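Local coordinates for protein ribokinase (Thermotoga maritima, PDB 1VM7) that probably phosphorylates D-ribose at O-5, using ATP and a divalent cation that is most likely magnesium, at residues 153-158 with 178-183; 257-262 with 297-302; 222-227 with 232-237. One frame throughout, in Å; residues are numbered along the deposited sequence.

Contact 1 (153-158 with 178-183)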
loop_
_atom_site.group_PDB
_atom_site.type_symbol
_atom_site.label_atom_id
_atom_site.label_comp_id
_atom_site.label_asym_id
_atom_site.label_seq_id
_atom_site.Cartn_x
_atom_site.Cartn_y
_atom_site.Cartn_z
ATOM N N GLU A 153 -19.664 1.749 -18.427
ATOM C CA GLU A 153 -20.824 1.044 -18.970
ATOM C C GLU A 153 -21.878 0.760 -17.919
ATOM O O GLU A 153 -23.076 0.663 -18.232
ATOM C CB GLU A 153 -20.438 -0.304 -19.598
ATOM C CG GLU A 153 -19.909 -1.332 -18.568
ATOM C CD GLU A 153 -20.207 -2.765 -18.948
ATOM O OE1 GLU A 153 -20.169 -3.061 -20.154
ATOM O OE2 GLU A 153 -20.479 -3.586 -18.030
ATOM N N THR A 154 -21.428 0.576 -16.679
ATOM C CA THR A 154 -22.340 0.286 -15.593
ATOM C C THR A 154 -23.020 1.566 -15.177
ATOM O O THR A 154 -24.239 1.628 -15.080
ATOM C CB THR A 154 -21.627 -0.350 -14.397
ATOM O OG1 THR A 154 -21.138 -1.627 -14.787
ATOM C CG2 THR A 154 -22.592 -0.544 -13.214
ATOM N N THR A 155 -22.217 2.593 -14.946
ATOM C CA THR A 155 -22.727 3.913 -14.642
ATOM C C THR A 155 -23.734 4.316 -15.709
ATOM O O THR A 155 -24.849 4.705 -15.396
ATOM C CB THR A 155 -21.568 4.931 -14.573
ATOM O OG1 THR A 155 -20.735 4.591 -13.475
ATOM C CG2 THR A 155 -22.067 6.375 -14.398
ATOM N N LEU A 156 -23.342 4.199 -16.965
ATOM C CA LEU A 156 -24.203 4.595 -18.051
ATOM C C LEU A 156 -25.528 3.806 -18.061
ATOM O O LEU A 156 -26.611 4.370 -18.223
ATOM C CB LEU A 156 -23.469 4.407 -19.376
ATOM C CG LEU A 156 -24.272 4.638 -20.648
ATOM C CD1 LEU A 156 -24.954 6.010 -20.644
ATOM C CD2 LEU A 156 -23.336 4.480 -21.840
ATOM N N GLU A 157 -25.429 2.496 -17.899
ATOM C CA GLU A 157 -26.602 1.654 -17.960
ATOM C C GLU A 157 -27.563 2.005 -16.833
ATOM O O GLU A 157 -28.761 2.033 -17.057
ATOM C CB GLU A 157 -26.212 0.169 -17.921
ATOM C CG GLU A 157 -27.345 -0.795 -18.258
ATOM C CD GLU A 157 -27.812 -0.694 -19.701
ATOM O OE1 GLU A 157 -27.409 0.250 -20.436
ATOM O OE2 GLU A 157 -28.595 -1.572 -20.108
ATOM N N CYS A 158 -27.036 2.279 -15.637
ATOM C CA CYS A 158 -27.859 2.740 -14.507
ATOM C C CYS A 158 -28.595 4.040 -14.793
ATOM O O CYS A 158 -29.776 4.148 -14.523
ATOM C CB CYS A 158 -26.993 2.941 -13.267
ATOM S SG CYS A 158 -26.587 1.411 -12.501
ATOM N N GLU A 178 -20.594 10.717 -24.169
ATOM C CA GLU A 178 -21.645 11.714 -24.331
ATOM C C GLU A 178 -23.056 11.193 -24.076
ATOM O O GLU A 178 -23.976 11.952 -23.752
ATOM C CB GLU A 178 -21.600 12.245 -25.775
ATOM C CG GLU A 178 -22.478 13.451 -26.037
ATOM C CD GLU A 178 -22.105 14.143 -27.324
ATOM O OE1 GLU A 178 -22.104 13.466 -28.370
ATOM O OE2 GLU A 178 -21.785 15.349 -27.298
ATOM N N GLU A 179 -23.238 9.892 -24.252
ATOM C CA GLU A 179 -24.569 9.310 -24.224
ATOM C C GLU A 179 -25.245 9.495 -22.870
ATOM O O GLU A 179 -26.475 9.551 -22.800
ATOM C CB GLU A 179 -24.520 7.822 -24.601
ATOM C CG GLU A 179 -25.879 7.165 -24.829
ATOM C CD GLU A 179 -25.812 5.628 -24.896
ATOM O OE1 GLU A 179 -24.708 5.053 -25.107
ATOM O OE2 GLU A 179 -26.880 4.991 -24.737
ATOM N N ILE A 180 -24.447 9.592 -21.796
ATOM C CA ILE A 180 -24.991 9.607 -20.450
ATOM C C ILE A 180 -25.801 10.864 -20.145
ATOM O O ILE A 180 -26.775 10.807 -19.392
ATOM C CB ILE A 180 -23.866 9.411 -19.364
ATOM C CG1 ILE A 180 -24.473 9.033 -18.019
ATOM C CG2 ILE A 180 -22.971 10.661 -19.233
ATOM C CD1 ILE A 180 -23.529 8.321 -17.156
ATOM N N PHE A 181 -25.431 11.978 -20.759
ATOM C CA PHE A 181 -25.900 13.300 -20.331
ATOM C C PHE A 181 -27.410 13.492 -20.448
ATOM O O PHE A 181 -28.025 14.087 -19.574
ATOM C CB PHE A 181 -25.133 14.386 -21.100
ATOM C CG PHE A 181 -23.654 14.378 -20.826
ATOM C CD1 PHE A 181 -23.177 14.666 -19.555
ATOM C CD2 PHE A 181 -22.739 14.056 -21.814
ATOM C CE1 PHE A 181 -21.819 14.655 -19.277
ATOM C CE2 PHE A 181 -21.383 14.048 -21.543
ATOM C CZ PHE A 181 -20.926 14.346 -20.253
ATOM N N GLN A 182 -27.992 12.976 -21.526
ATOM C CA GLN A 182 -29.433 13.102 -21.788
ATOM C C GLN A 182 -30.285 12.396 -20.719
ATOM O O GLN A 182 -31.458 12.735 -20.528
ATOM C CB GLN A 182 -29.783 12.527 -23.174
ATOM C CG GLN A 182 -29.637 11.008 -23.205
ATOM C CD GLN A 182 -29.527 10.436 -24.582
ATOM O OE1 GLN A 182 -30.468 10.518 -25.356
ATOM N NE2 GLN A 182 -28.386 9.814 -24.888
ATOM N N TYR A 183 -29.685 11.426 -20.030
ATOM C CA TYR A 183 -30.347 10.681 -18.958
ATOM C C TYR A 183 -30.214 11.311 -17.571
ATOM O O TYR A 183 -30.809 10.813 -16.617
ATOM C CB TYR A 183 -29.826 9.244 -18.923
ATOM C CG TYR A 183 -30.060 8.528 -20.225
ATOM C CD1 TYR A 183 -31.361 8.287 -20.680
ATOM C CD2 TYR A 183 -29.002 8.114 -21.012
ATOM C CE1 TYR A 183 -31.597 7.642 -21.893
ATOM C CE2 TYR A 183 -29.224 7.477 -22.215
ATOM C CZ TYR A 183 -30.528 7.226 -22.647
ATOM O OH TYR A 183 -30.747 6.602 -23.863
#
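Thr155 and Leu156 of helix 152-161 meet Ile180 and Glu179 on the flank of the central sheet of the PfkB fold. The helix is the crossover of a beta-alpha-beta unit joining parallel strands 143-146 and 165-168, and residues 178-183 belong to the loop that leads on to the next parallel strand, 186-187. The tight part is purely aliphatic. Ile180 holds CG1 anti to its backbone N (chi1 -164°) and continues extended, which drives CD1 into the helix surface, 3.7 Å from Thr155 CG2 and 3.9 Å from Leu156 CA. Leu156 runs past it in the opposite direction and sets CD1 close to the loop backbone, 3.6 Å from Ile180 CA. Phe152 and Ala159 of the same helix also touch Ile180, so its side chain is buried. The partly exposed side is thinner and mixed in character: the other leucine branch, CD2, comes within 3.6 Å of Glu179 OE1, methyl against carboxylate, with the two side chains crossing at about a right angle. The same carboxylate makes a long, weak ion pair with Lys160, and no hydrogen bond links the two segments. The loop is braced from within instead: Gln182 NE2 donates to Glu179 O at 2.8 Å, nearly straight at 170°, in the carbonyl plane and on a lone pair of that oxygen.

Contact 2 (257-262 with 297-302)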
loop_
_atom_site.group_PDB
_atom_site.type_symbol
_atom_site.label_atom_id
_atom_site.label_comp_id
_atom_site.label_asym_id
_atom_site.label_seq_id
_atom_site.Cartn_x
_atom_site.Cartn_y
_atom_site.Cartn_z
ATOM N N GLY A 257 -17.005 17.485 -2.083
ATOM C CA GLY A 257 -17.934 17.329 -3.198
ATOM C C GLY A 257 -18.863 16.143 -2.987
ATOM O O GLY A 257 -20.027 16.225 -3.304
ATOM N N ASP A 258 -18.296 15.053 -2.476
ATOM C CA ASP A 258 -19.017 13.848 -2.062
ATOM C C ASP A 258 -20.028 14.156 -0.966
ATOM O O ASP A 258 -21.175 13.697 -0.997
ATOM C CB ASP A 258 -18.013 12.799 -1.540
ATOM C CG ASP A 258 -17.044 12.313 -2.616
ATOM O OD1 ASP A 258 -17.481 12.223 -3.806
ATOM O OD2 ASP A 258 -15.865 11.984 -2.268
ATOM N N VAL A 259 -19.587 14.915 0.033
ATOM C CA VAL A 259 -20.499 15.374 1.074
ATOM C C VAL A 259 -21.609 16.240 0.470
ATOM O O VAL A 259 -22.778 16.033 0.757
ATOM C CB VAL A 259 -19.755 16.117 2.215
ATOM C CG1 VAL A 259 -20.720 16.695 3.245
ATOM C CG2 VAL A 259 -18.835 15.166 2.925
ATOM N N PHE A 260 -21.251 17.186 -0.398
ATOM C CA PHE A 260 -22.263 17.965 -1.053
ATOM C C PHE A 260 -23.284 17.070 -1.748
ATOM O O PHE A 260 -24.489 17.246 -1.577
ATOM C CB PHE A 260 -21.667 18.948 -2.065
ATOM C CG PHE A 260 -22.716 19.686 -2.803
ATOM C CD1 PHE A 260 -23.349 20.757 -2.210
ATOM C CD2 PHE A 260 -23.183 19.221 -4.013
ATOM C CE1 PHE A 260 -24.376 21.430 -2.860
ATOM C CE2 PHE A 260 -24.213 19.877 -4.665
ATOM C CZ PHE A 260 -24.809 20.998 -4.087
ATOM N N ASN A 261 -22.805 16.134 -2.570
ATOM C CA ASN A 261 -23.723 15.325 -3.380
ATOM C C ASN A 261 -24.689 14.511 -2.507
ATOM O O ASN A 261 -25.877 14.484 -2.802
ATOM C CB ASN A 261 -22.963 14.424 -4.376
ATOM C CG ASN A 261 -22.571 15.162 -5.658
ATOM O OD1 ASN A 261 -22.144 16.295 -5.612
ATOM N ND2 ASN A 261 -22.715 14.500 -6.800
ATOM N N GLY A 262 -24.168 13.889 -1.442
ATOM C CA GLY A 262 -24.972 13.050 -0.563
ATOM C C GLY A 262 -25.996 13.837 0.215
ATOM O O GLY A 262 -27.158 13.447 0.303
ATOM N N SER A 297 -14.742 13.402 8.058
ATOM C CA SER A 297 -15.206 14.796 8.080
ATOM C C SER A 297 -16.721 14.968 7.955
ATOM O O SER A 297 -17.214 16.089 8.016
ATOM C CB SER A 297 -14.583 15.592 6.930
ATOM O OG SER A 297 -15.158 15.131 5.706
ATOM N N ILE A 298 -17.426 13.888 7.647
ATOM C CA ILE A 298 -18.835 13.968 7.293
ATOM C C ILE A 298 -19.629 14.366 8.533
ATOM O O ILE A 298 -19.567 13.682 9.543
ATOM C CB ILE A 298 -19.344 12.627 6.728
ATOM C CG1 ILE A 298 -18.636 12.352 5.404
ATOM C CG2 ILE A 298 -20.858 12.681 6.543
ATOM C CD1 ILE A 298 -18.793 10.955 4.810
ATOM N N PRO A 299 -20.341 15.515 8.497
ATOM C CA PRO A 299 -21.056 15.800 9.707
ATOM C C PRO A 299 -22.300 14.906 9.952
ATOM O O PRO A 299 -22.845 14.263 9.063
ATOM C CB PRO A 299 -21.478 17.267 9.527
ATOM C CG PRO A 299 -21.650 17.383 8.107
ATOM C CD PRO A 299 -20.552 16.580 7.506
ATOM N N ALA A 300 -22.712 14.858 11.196
ATOM C CA ALA A 300 -23.968 14.228 11.532
ATOM C C ALA A 300 -25.090 15.252 11.268
ATOM O O ALA A 300 -24.860 16.469 11.277
ATOM C CB ALA A 300 -23.963 13.786 12.989
ATOM N N ARG A 301 -26.286 14.740 11.002
ATOM C CA ARG A 301 -27.441 15.558 10.699
ATOM C C ARG A 301 -27.638 16.714 11.690
ATOM O O ARG A 301 -27.857 17.845 11.289
ATOM C CB ARG A 301 -28.698 14.681 10.667
ATOM C CG ARG A 301 -29.967 15.439 10.318
ATOM C CD ARG A 301 -29.758 16.355 9.110
ATOM N NE ARG A 301 -31.040 16.868 8.659
ATOM C CZ ARG A 301 -31.859 16.246 7.822
ATOM N NH1 ARG A 301 -31.545 15.069 7.323
ATOM N NH2 ARG A 301 -33.003 16.819 7.490
ATOM N N GLU A 302 -27.533 16.427 12.981
ATOM C CA GLU A 302 -27.653 17.467 13.998
ATOM C C GLU A 302 -26.627 18.592 13.804
ATOM O O GLU A 302 -26.944 19.763 14.005
ATOM C CB GLU A 302 -27.590 16.876 15.422
ATOM C CG GLU A 302 -26.361 15.975 15.705
ATOM C CD GLU A 302 -26.602 14.439 15.569
ATOM O OE1 GLU A 302 -27.010 13.955 14.464
ATOM O OE2 GLU A 302 -26.332 13.718 16.576
#
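Val259 and Ile298 meet through branches set by their first torsions. With chi1 at 175°, Val259 keeps CG1 anti to the backbone N and leaves CG2 beside it, so that one methyl faces Pro299 and the other Ile298. Ile298 has chi1 at -66°, which places CG1 anti to its carbonyl carbon and brings this methylene to 3.8 Å from Val259 CG2. The two side chains run alongside each other but head opposite ways. The second prong, Val259 CG1, reaches the proline ring more loosely, 4.3 Å from Pro299 CD. Thr60 of helix 53-65 touches both Val259 and Ile298, while Ala284 and Ile287 of helix 274-288 pack on Val259 and Pro299 respectively, so the junction is buried among three helices.

The valine sits on the N-terminal turns of helix 256-269, just after the Ala-Ala-Gly-Asp sequence that stands here for the GAGD motif of PfkB kinases. Its neighbour Asp258, the predicted proton acceptor, takes no part; its carboxylate is hydrogen-bonded by Asn56 and Gln57. Ser297, across the contact, is predicted to belong to the potassium site, and helix 301-309 starts directly after Ala300. The segment thus runs from the predicted potassium site into the C-terminal helix.

No hydrogen bond or charge crosses between the segments. The contact therefore depends on the fit of two branched aliphatic side chains and a proline ring, and the polar side chains of Asp258 and Ser297 find their hydrogen-bond partners outside it.

Contact 3 (222-227 with 232-237)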
loop_
_atom_site.group_PDB
_atom_site.type_symbol
_atom_site.label_atom_id
_atom_site.label_comp_id
_atom_site.label_asym_id
_atom_site.label_seq_id
_atom_site.Cartn_x
_atom_site.Cartn_y
_atom_site.Cartn_z
ATOM N N ASN A 222 -30.393 19.623 -14.859
ATOM C CA ASN A 222 -29.778 20.613 -13.970
ATOM C C ASN A 222 -28.271 20.416 -13.950
ATOM O O ASN A 222 -27.793 19.275 -13.806
ATOM C CB ASN A 222 -30.251 20.442 -12.523
ATOM C CG ASN A 222 -31.725 20.709 -12.335
ATOM O OD1 ASN A 222 -32.126 21.838 -12.046
ATOM N ND2 ASN A 222 -32.549 19.668 -12.496
ATOM N N VAL A 223 -27.513 21.499 -14.091
ATOM C CA VAL A 223 -26.079 21.435 -13.777
ATOM C C VAL A 223 -25.793 22.150 -12.460
ATOM O O VAL A 223 -26.167 23.293 -12.270
ATOM C CB VAL A 223 -25.184 22.066 -14.880
ATOM C CG1 VAL A 223 -23.691 21.802 -14.543
ATOM C CG2 VAL A 223 -25.541 21.505 -16.249
ATOM N N ILE A 224 -25.107 21.463 -11.557
ATOM C CA ILE A 224 -24.643 22.082 -10.320
ATOM C C ILE A 224 -23.135 22.118 -10.386
ATOM O O ILE A 224 -22.480 21.084 -10.336
ATOM C CB ILE A 224 -25.070 21.292 -9.076
ATOM C CG1 ILE A 224 -26.596 21.200 -9.001
ATOM C CG2 ILE A 224 -24.528 21.949 -7.805
ATOM C CD1 ILE A 224 -27.069 20.248 -7.920
ATOM N N VAL A 225 -22.575 23.309 -10.504
ATOM C CA VAL A 225 -21.129 23.417 -10.555
ATOM C C VAL A 225 -20.599 23.756 -9.167
ATOM O O VAL A 225 -20.884 24.810 -8.644
ATOM C CB VAL A 225 -20.645 24.459 -11.570
ATOM C CG1 VAL A 225 -19.139 24.320 -11.786
ATOM C CG2 VAL A 225 -21.403 24.306 -12.913
ATOM N N LYS A 226 -19.816 22.850 -8.587
ATOM C CA LYS A 226 -19.228 23.080 -7.273
ATOM C C LYS A 226 -18.003 23.951 -7.433
ATOM O O LYS A 226 -17.036 23.526 -8.054
ATOM C CB LYS A 226 -18.839 21.763 -6.623
ATOM C CG LYS A 226 -19.947 20.690 -6.654
ATOM C CD LYS A 226 -19.484 19.398 -5.970
ATOM C CE LYS A 226 -19.754 18.136 -6.827
ATOM N NZ LYS A 226 -19.171 16.910 -6.199
ATOM N N LEU A 227 -18.025 25.162 -6.877
ATOM C CA LEU A 227 -16.903 26.110 -7.065
ATOM C C LEU A 227 -15.994 26.330 -5.856
ATOM O O LEU A 227 -15.260 27.302 -5.833
ATOM C CB LEU A 227 -17.407 27.481 -7.556
ATOM C CG LEU A 227 -18.409 27.525 -8.709
ATOM C CD1 LEU A 227 -18.868 28.966 -8.944
ATOM C CD2 LEU A 227 -17.788 26.932 -9.961
ATOM N N VAL A 232 -21.496 27.519 -5.253
ATOM C CA VAL A 232 -22.048 26.575 -6.179
ATOM C C VAL A 232 -22.901 27.335 -7.179
ATOM O O VAL A 232 -23.501 28.356 -6.852
ATOM C CB VAL A 232 -22.882 25.531 -5.425
ATOM C CG1 VAL A 232 -23.563 24.600 -6.400
ATOM C CG2 VAL A 232 -21.994 24.743 -4.481
ATOM N N LEU A 233 -22.928 26.836 -8.406
ATOM C CA LEU A 233 -23.769 27.402 -9.427
ATOM C C LEU A 233 -24.813 26.381 -9.813
ATOM O O LEU A 233 -24.462 25.241 -10.112
ATOM C CB LEU A 233 -22.897 27.767 -10.640
ATOM C CG LEU A 233 -23.595 28.386 -11.837
ATOM C CD1 LEU A 233 -24.153 29.745 -11.458
ATOM C CD2 LEU A 233 -22.613 28.488 -13.029
ATOM N N LEU A 234 -26.085 26.779 -9.786
ATOM C CA LEU A 234 -27.169 25.945 -10.298
ATOM C C LEU A 234 -27.602 26.517 -11.622
ATOM O O LEU A 234 -27.893 27.691 -11.705
ATOM C CB LEU A 234 -28.365 25.929 -9.336
ATOM C CG LEU A 234 -29.640 25.175 -9.781
ATOM C CD1 LEU A 234 -29.374 23.717 -10.200
ATOM C CD2 LEU A 234 -30.708 25.218 -8.685
ATOM N N VAL A 235 -27.639 25.677 -12.651
ATOM C CA VAL A 235 -28.063 26.084 -13.981
ATOM C C VAL A 235 -29.122 25.112 -14.477
ATOM O O VAL A 235 -28.896 23.899 -14.538
ATOM C CB VAL A 235 -26.870 26.085 -14.979
ATOM C CG1 VAL A 235 -27.311 26.503 -16.395
ATOM C CG2 VAL A 235 -25.761 26.989 -14.473
ATOM N N ASN A 236 -30.287 25.652 -14.806
ATOM C CA ASN A 236 -31.326 24.894 -15.494
ATOM C C ASN A 236 -32.074 25.810 -16.464
ATOM O O ASN A 236 -31.749 26.999 -16.568
ATOM C CB ASN A 236 -32.269 24.240 -14.483
ATOM C CG ASN A 236 -32.501 25.105 -13.251
ATOM O OD1 ASN A 236 -32.759 26.308 -13.350
ATOM N ND2 ASN A 236 -32.414 24.489 -12.086
ATOM N N LYS A 237 -33.043 25.248 -17.191
ATOM C CA LYS A 237 -33.896 26.032 -18.114
ATOM C C LYS A 237 -34.442 27.331 -17.514
ATOM O O LYS A 237 -34.557 28.326 -18.207
ATOM C CB LYS A 237 -35.064 25.195 -18.656
ATOM C CG LYS A 237 -35.903 24.463 -17.603
ATOM C CD LYS A 237 -37.380 24.497 -17.993
ATOM C CE LYS A 237 -38.253 23.691 -17.034
ATOM N NZ LYS A 237 -39.687 23.842 -17.465
#
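Val223 pairs with Val235 and Val225 with Leu233 as the hydrogen-bonded pairs of an antiparallel beta hairpin. Four backbone bonds hold it, among them Val225 N to Leu233 O at 2.7 Å and the return bond from Leu233 N to Val225 O at 2.9 Å. CA-H...O contacts supplement them, as from Ile224 CA to Leu233 O at 3.2 Å.

One side-chain bond crosses the strands. Asn236 ND2 donates to Asn222 OD1 at 2.7 Å, meeting the carbonyl almost head-on (C=O...N 160°). The side chains point the same way, yet their amide planes stand 86° apart. Asn222 ND2 is bound by Asp185 O, so both ends of this amide are used. With an alanine here in place of Asn222, Asn236 ND2 would probably lose its acceptor and Asp185 O its donor, leaving the Asn236 amide freer to turn.

Apolar contacts join the same strands: Val225 CB meets Leu233 CB at 4.1 Å, and Ile224 CG1 meets Leu234 CD1 at 3.9 Å.

Both strands are interior to the central sheet, flanked by strands 186-187 and 239-243. Helix 208-217 covers the face bearing Val223, Val225, Leu233 and Val235, while helix 256-269 packs on Ile224 from the other face.

In the fold
Contacts 2 and 3 are buried, whereas contact 1 is only partly so. Contact 3 alone joins strands, and its regular backbone bonding contrasts with contacts 1 and 2, neither of which has a hydrogen bond between its segments; contact 2 is wholly apolar, while contact 1 adds a carboxylate at its exposed edge. Helix 256-269 links the two buried sites: one side carries contact 2, and another, through Phe260, lies against Ile224 of the hairpin. Lys226 NZ, itself of the predicted ATP site, hydrogen-bonds to Asn261 OD1 and weakly to Gly257 O, and forms a salt bridge with Asp169. Contact 1 touches neither, lying about 25 Å from contact 2, centre to centre, on the opposite side of the chain's centre.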